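Local coordinates for protein predicted ATPase involved in replication control, Cdc46/Mcm family (Methanopyrus kandleri AV19, PDB 3F8T) that may bind ATP and single-stranded DNA and unwind DNA during replication, as MCM replicative helicases do, at residues Thr207-Ile212 with Gly217-Gly222; Ala226-Ser231 with Gly301-Val306. The protein carries 2 engineered substitutions. All coordinates share one frame; numbering follows the deposited sequence.

Interaction 1. Residues Thr207-Ile212 with Gly217-Gly222; sequences TFARAI and GAEEVG
A209 lays its methyl over the backbone of G222, with CB 3.5 Å from G222 C. The two segments are closest here, their CA atoms 3.9 Å apart, and glycine permits it: a CB on G222 would run into A209 O. A CA-H...O contact, A209 CA to G222 O at 3.6 Å, adds to this close seam, and I212 reaches the same oxygen with its CD1. E219, in the first turn of its helix after the N-cap residue A218, holds CG anti to the backbone N (chi1 174°) and bends at chi2. Its carboxylate thereby comes alongside A209, OE1 lying 3.8 Å from A209 CB, and meets R210. That salt bridge, R210 NH2 to E219 OE2 at 2.7 Å, has the two planes only 18° apart, though the modelled place of NH2 is uncertain. With an alanine here instead of E219, the R210 guanidinium would probably lose its countercharge and be free to turn on the exposed flank. The contact joins consecutive helices 204-212 and 219-229 of the MCM P-loop domain across a short loop. Small residues thus allow backbone-close packing in the buried part, while opposite charges meet at the exposed edge.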
loop_
_atom_site.group_PDB
_atom_site.type_symbol
_atom_site.label_atom_id
_atom_site.label_comp_id
_atom_site.label_asym_id
_atom_site.label_seq_id
_atom_site.Cartn_x
_atom_site.Cartn_y
_atom_site.Cartn_z
ATOM N N THR A 207 4.158 -21.018 -10.342
ATOM C CA THR A 207 5.409 -20.401 -9.910
ATOM C C THR A 207 5.266 -19.664 -8.572
ATOM O O THR A 207 6.073 -19.873 -7.657
ATOM C CB THR A 207 5.934 -19.455 -10.994
ATOM O OG1 THR A 207 6.116 -20.199 -12.203
ATOM C CG2 THR A 207 7.240 -18.848 -10.585
ATOM N N PHE A 208 4.264 -18.785 -8.462
ATOM C CA PHE A 208 4.059 -18.033 -7.232
ATOM C C PHE A 208 3.652 -18.952 -6.084
ATOM O O PHE A 208 4.121 -18.772 -4.963
ATOM C CB PHE A 208 3.011 -16.924 -7.427
ATOM C CG PHE A 208 3.563 -15.644 -7.964
ATOM C CD1 PHE A 208 3.610 -15.411 -9.338
ATOM C CD2 PHE A 208 4.034 -14.654 -7.091
ATOM C CE1 PHE A 208 4.104 -14.190 -9.833
ATOM C CE2 PHE A 208 4.526 -13.442 -7.570
ATOM C CZ PHE A 208 4.579 -13.217 -8.949
ATOM N N ALA A 209 2.816 -19.955 -6.374
ATOM C CA ALA A 209 2.322 -20.901 -5.368
ATOM C C ALA A 209 3.468 -21.678 -4.727
ATOM O O ALA A 209 3.516 -21.860 -3.517
ATOM C CB ALA A 209 1.309 -21.873 -6.000
ATOM N N ARG A 210 4.397 -22.134 -5.555
ATOM C CA ARG A 210 5.568 -22.858 -5.070
ATOM C C ARG A 210 6.538 -21.950 -4.332
ATOM O O ARG A 210 7.168 -22.363 -3.349
ATOM C CB ARG A 210 6.263 -23.590 -6.219
ATOM C CG ARG A 210 5.740 -25.015 -6.402
ATOM C CD ARG A 210 5.075 -25.226 -7.732
ATOM N NE ARG A 210 4.722 -26.630 -7.970
ATOM C CZ ARG A 210 3.647 -27.237 -7.467
ATOM N NH1 ARG A 210 3.406 -28.513 -7.755
ATOM N NH2 ARG A 210 2.808 -26.575 -6.672
ATOM N N ALA A 211 6.645 -20.701 -4.778
ATOM C CA ALA A 211 7.461 -19.727 -4.070
ATOM C C ALA A 211 6.941 -19.532 -2.648
ATOM O O ALA A 211 7.718 -19.481 -1.702
ATOM C CB ALA A 211 7.482 -18.402 -4.817
ATOM N N ILE A 212 5.622 -19.451 -2.506
ATOM C CA ILE A 212 4.992 -19.191 -1.213
ATOM C C ILE A 212 4.979 -20.391 -0.273
ATOM O O ILE A 212 5.281 -20.266 0.927
ATOM C CB ILE A 212 3.539 -18.673 -1.394
ATOM C CG1 ILE A 212 3.542 -17.318 -2.113
ATOM C CG2 ILE A 212 2.831 -18.581 -0.033
ATOM C CD1 ILE A 212 2.162 -16.875 -2.599
ATOM N N GLY A 217 2.036 -31.249 -0.391
ATOM C CA GLY A 217 0.638 -31.125 -0.003
ATOM C C GLY A 217 0.085 -29.711 0.049
ATOM O O GLY A 217 -1.122 -29.536 0.205
ATOM N N ALA A 218 0.951 -28.701 -0.082
ATOM C CA ALA A 218 0.519 -27.305 0.099
ATOM C C ALA A 218 0.184 -26.554 -1.207
ATOM O O ALA A 218 0.227 -25.324 -1.242
ATOM C CB ALA A 218 1.559 -26.522 0.923
ATOM N N GLU A 219 -0.153 -27.301 -2.263
ATOM C CA GLU A 219 -0.441 -26.748 -3.602
ATOM C C GLU A 219 -1.598 -25.742 -3.660
ATOM O O GLU A 219 -1.431 -24.631 -4.151
ATOM C CB GLU A 219 -0.706 -27.884 -4.593
ATOM C CG GLU A 219 -1.156 -27.439 -5.986
ATOM C CD GLU A 219 -0.083 -26.683 -6.765
ATOM O OE1 GLU A 219 0.269 -25.536 -6.386
ATOM O OE2 GLU A 219 0.396 -27.228 -7.781
ATOM N N GLU A 220 -2.766 -26.154 -3.173
ATOM C CA GLU A 220 -3.954 -25.306 -3.135
ATOM C C GLU A 220 -3.734 -24.092 -2.245
ATOM O O GLU A 220 -4.136 -22.980 -2.587
ATOM C CB GLU A 220 -5.146 -26.110 -2.631
ATOM C CG GLU A 220 -5.389 -27.357 -3.464
ATOM C CD GLU A 220 -5.797 -26.990 -4.863
ATOM O OE1 GLU A 220 -6.812 -26.278 -4.997
ATOM O OE2 GLU A 220 -5.096 -27.391 -5.821
ATOM N N VAL A 221 -3.092 -24.319 -1.104
ATOM C CA VAL A 221 -2.791 -23.250 -0.169
ATOM C C VAL A 221 -1.925 -22.195 -0.875
ATOM O O VAL A 221 -2.254 -21.006 -0.843
ATOM C CB VAL A 221 -2.105 -23.789 1.105
ATOM C CG1 VAL A 221 -1.659 -22.649 1.989
ATOM C CG2 VAL A 221 -3.059 -24.730 1.855
ATOM N N GLY A 222 -0.842 -22.636 -1.521
ATOM C CA GLY A 222 0.030 -21.727 -2.292
ATOM C C GLY A 222 -0.738 -20.933 -3.342
ATOM O O GLY A 222 -0.496 -19.734 -3.522
#

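Interaction 2. Residues Ala226-Ser231 with Gly301-Val306; sequences ALQLFS and GGILAV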
loop_
_atom_site.group_PDB
_atom_site.type_symbol
_atom_site.label_atom_id
_atom_site.label_comp_id
_atom_site.label_asym_id
_atom_site.label_seq_id
_atom_site.Cartn_x
_atom_site.Cartn_y
_atom_site.Cartn_z
ATOM N N ALA A 226 -1.062 -16.969 -3.489
ATOM C CA ALA A 226 -0.608 -16.310 -4.726
ATOM C C ALA A 226 -1.686 -15.359 -5.275
ATOM O O ALA A 226 -1.427 -14.181 -5.531
ATOM C CB ALA A 226 -0.231 -17.339 -5.771
ATOM N N LEU A 227 -2.908 -15.860 -5.421
ATOM C CA LEU A 227 -3.978 -15.029 -5.964
ATOM C C LEU A 227 -4.352 -13.900 -4.987
ATOM O O LEU A 227 -4.690 -12.795 -5.394
ATOM C CB LEU A 227 -5.184 -15.900 -6.357
ATOM C CG LEU A 227 -4.915 -16.869 -7.531
ATOM C CD1 LEU A 227 -6.027 -17.880 -7.635
ATOM C CD2 LEU A 227 -4.751 -16.122 -8.869
ATOM N N GLN A 228 -4.280 -14.160 -3.688
ATOM C CA GLN A 228 -4.452 -13.051 -2.731
ATOM C C GLN A 228 -3.482 -11.869 -2.982
ATOM O O GLN A 228 -3.903 -10.708 -2.999
ATOM C CB GLN A 228 -4.359 -13.537 -1.280
ATOM C CG GLN A 228 -4.489 -12.382 -0.275
ATOM C CD GLN A 228 -4.370 -12.851 1.144
ATOM O OE1 GLN A 228 -3.452 -13.603 1.480
ATOM N NE2 GLN A 228 -5.309 -12.422 2.002
ATOM N N LEU A 229 -2.206 -12.168 -3.210
ATOM C CA LEU A 229 -1.227 -11.115 -3.540
ATOM C C LEU A 229 -1.675 -10.292 -4.742
ATOM O O LEU A 229 -1.615 -9.067 -4.721
ATOM C CB LEU A 229 0.164 -11.704 -3.811
ATOM C CG LEU A 229 0.913 -12.154 -2.541
ATOM C CD1 LEU A 229 2.096 -13.053 -2.946
ATOM C CD2 LEU A 229 1.388 -10.976 -1.711
ATOM N N PHE A 230 -2.190 -10.980 -5.751
ATOM C CA PHE A 230 -2.667 -10.341 -6.980
ATOM C C PHE A 230 -4.047 -9.675 -6.849
ATOM O O PHE A 230 -4.601 -9.161 -7.836
ATOM C CB PHE A 230 -2.609 -11.339 -8.132
ATOM C CG PHE A 230 -1.213 -11.505 -8.694
ATOM C CD1 PHE A 230 -0.321 -12.419 -8.132
ATOM C CD2 PHE A 230 -0.784 -10.711 -9.757
ATOM C CE1 PHE A 230 0.973 -12.548 -8.633
ATOM C CE2 PHE A 230 0.506 -10.843 -10.271
ATOM C CZ PHE A 230 1.382 -11.766 -9.709
ATOM N N SER A 231 -4.588 -9.670 -5.633
ATOM C CA SER A 231 -5.844 -8.957 -5.370
ATOM C C SER A 231 -5.604 -7.635 -4.640
ATOM O O SER A 231 -6.558 -6.935 -4.289
ATOM C CB SER A 231 -6.791 -9.830 -4.554
ATOM O OG SER A 231 -6.432 -9.796 -3.190
ATOM N N GLY A 301 -3.296 -0.950 0.894
ATOM C CA GLY A 301 -2.811 -1.319 -0.427
ATOM C C GLY A 301 -1.962 -2.585 -0.472
ATOM O O GLY A 301 -1.409 -2.934 -1.517
ATOM N N GLY A 302 -1.833 -3.257 0.659
ATOM C CA GLY A 302 -1.008 -4.463 0.711
ATOM C C GLY A 302 -1.622 -5.541 1.583
ATOM O O GLY A 302 -2.861 -5.657 1.683
ATOM N N ILE A 303 -0.753 -6.338 2.204
ATOM C CA ILE A 303 -1.203 -7.482 2.994
ATOM C C ILE A 303 -1.150 -7.129 4.468
ATOM O O ILE A 303 -0.126 -6.674 4.962
ATOM C CB ILE A 303 -0.311 -8.731 2.749
ATOM C CG1 ILE A 303 -0.349 -9.163 1.266
ATOM C CG2 ILE A 303 -0.671 -9.871 3.728
ATOM C CD1 ILE A 303 -1.608 -9.946 0.870
ATOM N N LEU A 304 -2.253 -7.357 5.168
ATOM C CA LEU A 304 -2.216 -7.342 6.626
ATOM C C LEU A 304 -2.145 -8.787 7.136
ATOM O O LEU A 304 -3.132 -9.534 7.070
ATOM C CB LEU A 304 -3.415 -6.595 7.218
ATOM C CG LEU A 304 -3.488 -6.640 8.755
ATOM C CD1 LEU A 304 -2.439 -5.746 9.385
ATOM C CD2 LEU A 304 -4.896 -6.266 9.211
ATOM N N ALA A 305 -0.974 -9.171 7.644
ATOM C CA ALA A 305 -0.800 -10.531 8.163
ATOM C C ALA A 305 -1.185 -10.556 9.635
ATOM O O ALA A 305 -0.528 -9.920 10.470
ATOM C CB ALA A 305 0.641 -11.013 7.957
ATOM N N VAL A 306 -2.262 -11.269 9.942
ATOM C CA VAL A 306 -2.832 -11.267 11.294
ATOM C C VAL A 306 -2.640 -12.655 11.884
ATOM O O VAL A 306 -3.438 -13.551 11.634
ATOM C CB VAL A 306 -4.331 -10.891 11.303
ATOM C CG1 VAL A 306 -4.857 -10.864 12.745
ATOM C CG2 VAL A 306 -4.544 -9.515 10.664
#
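I303 packs its ethyl arm against Q228 and L229, and the direct contact is entirely van der Waals. Its CD1 lies 3.9 Å from Q228 CG, beside the aliphatic part of the glutamine, while its CG1 is 3.9 Å from L229 CD2, the leucine crossing it at about a right angle. With CG1 anti to the carbonyl carbon (chi1 -61°), the isoleucine directs this arm at the helix. A341 and L343 of the adjacent strand 341-346 border both Q228 and I303. Hydrogen bonds lie to the side and fix the helix end. Q228 runs extended, and its NE2 binds L240 O, with a weak second bond to V342 O. Q228 O receives two donors from S231, the backbone N at 2.9 Å and OG at 2.7 Å; the hydroxyl meets a lone pair in the carbonyl plane, and OG is also bonded to L240 N. Helix 219-229 is thus seated on strand 303-307 of the five-stranded parallel sheet, the strand whose counterpart in AAA+ ATPases carries the Walker B motif. The chemistry implies a buried, apolar helix-on-sheet join, in which the glutamine offers carbon to the isoleucine and spends its amide nitrogen on backbone carbonyls.

How the interactions relate
Interactions 1 and 2, with centres about 14 Å apart, use successive parts of helix 219-229: its first turn packs against helix 204-212, its last against strand 303-307. I212 bridges the two, its CD1 lying 3.3 Å from A226 N and 3.8 Å from L229 CD1; L229 touches I212 through CD1 and I303 through CD2. F208, from the same helix as I212, packs on A226, CB to CB at 3.7 Å, and meets F230 edge-to-face, CZ to CZ at 3.6 Å. Together the contacts stack helix 204-212 on helix 219-229 and that helix on the central parallel sheet. Both belong to the internal packing of the MCM P-loop domain.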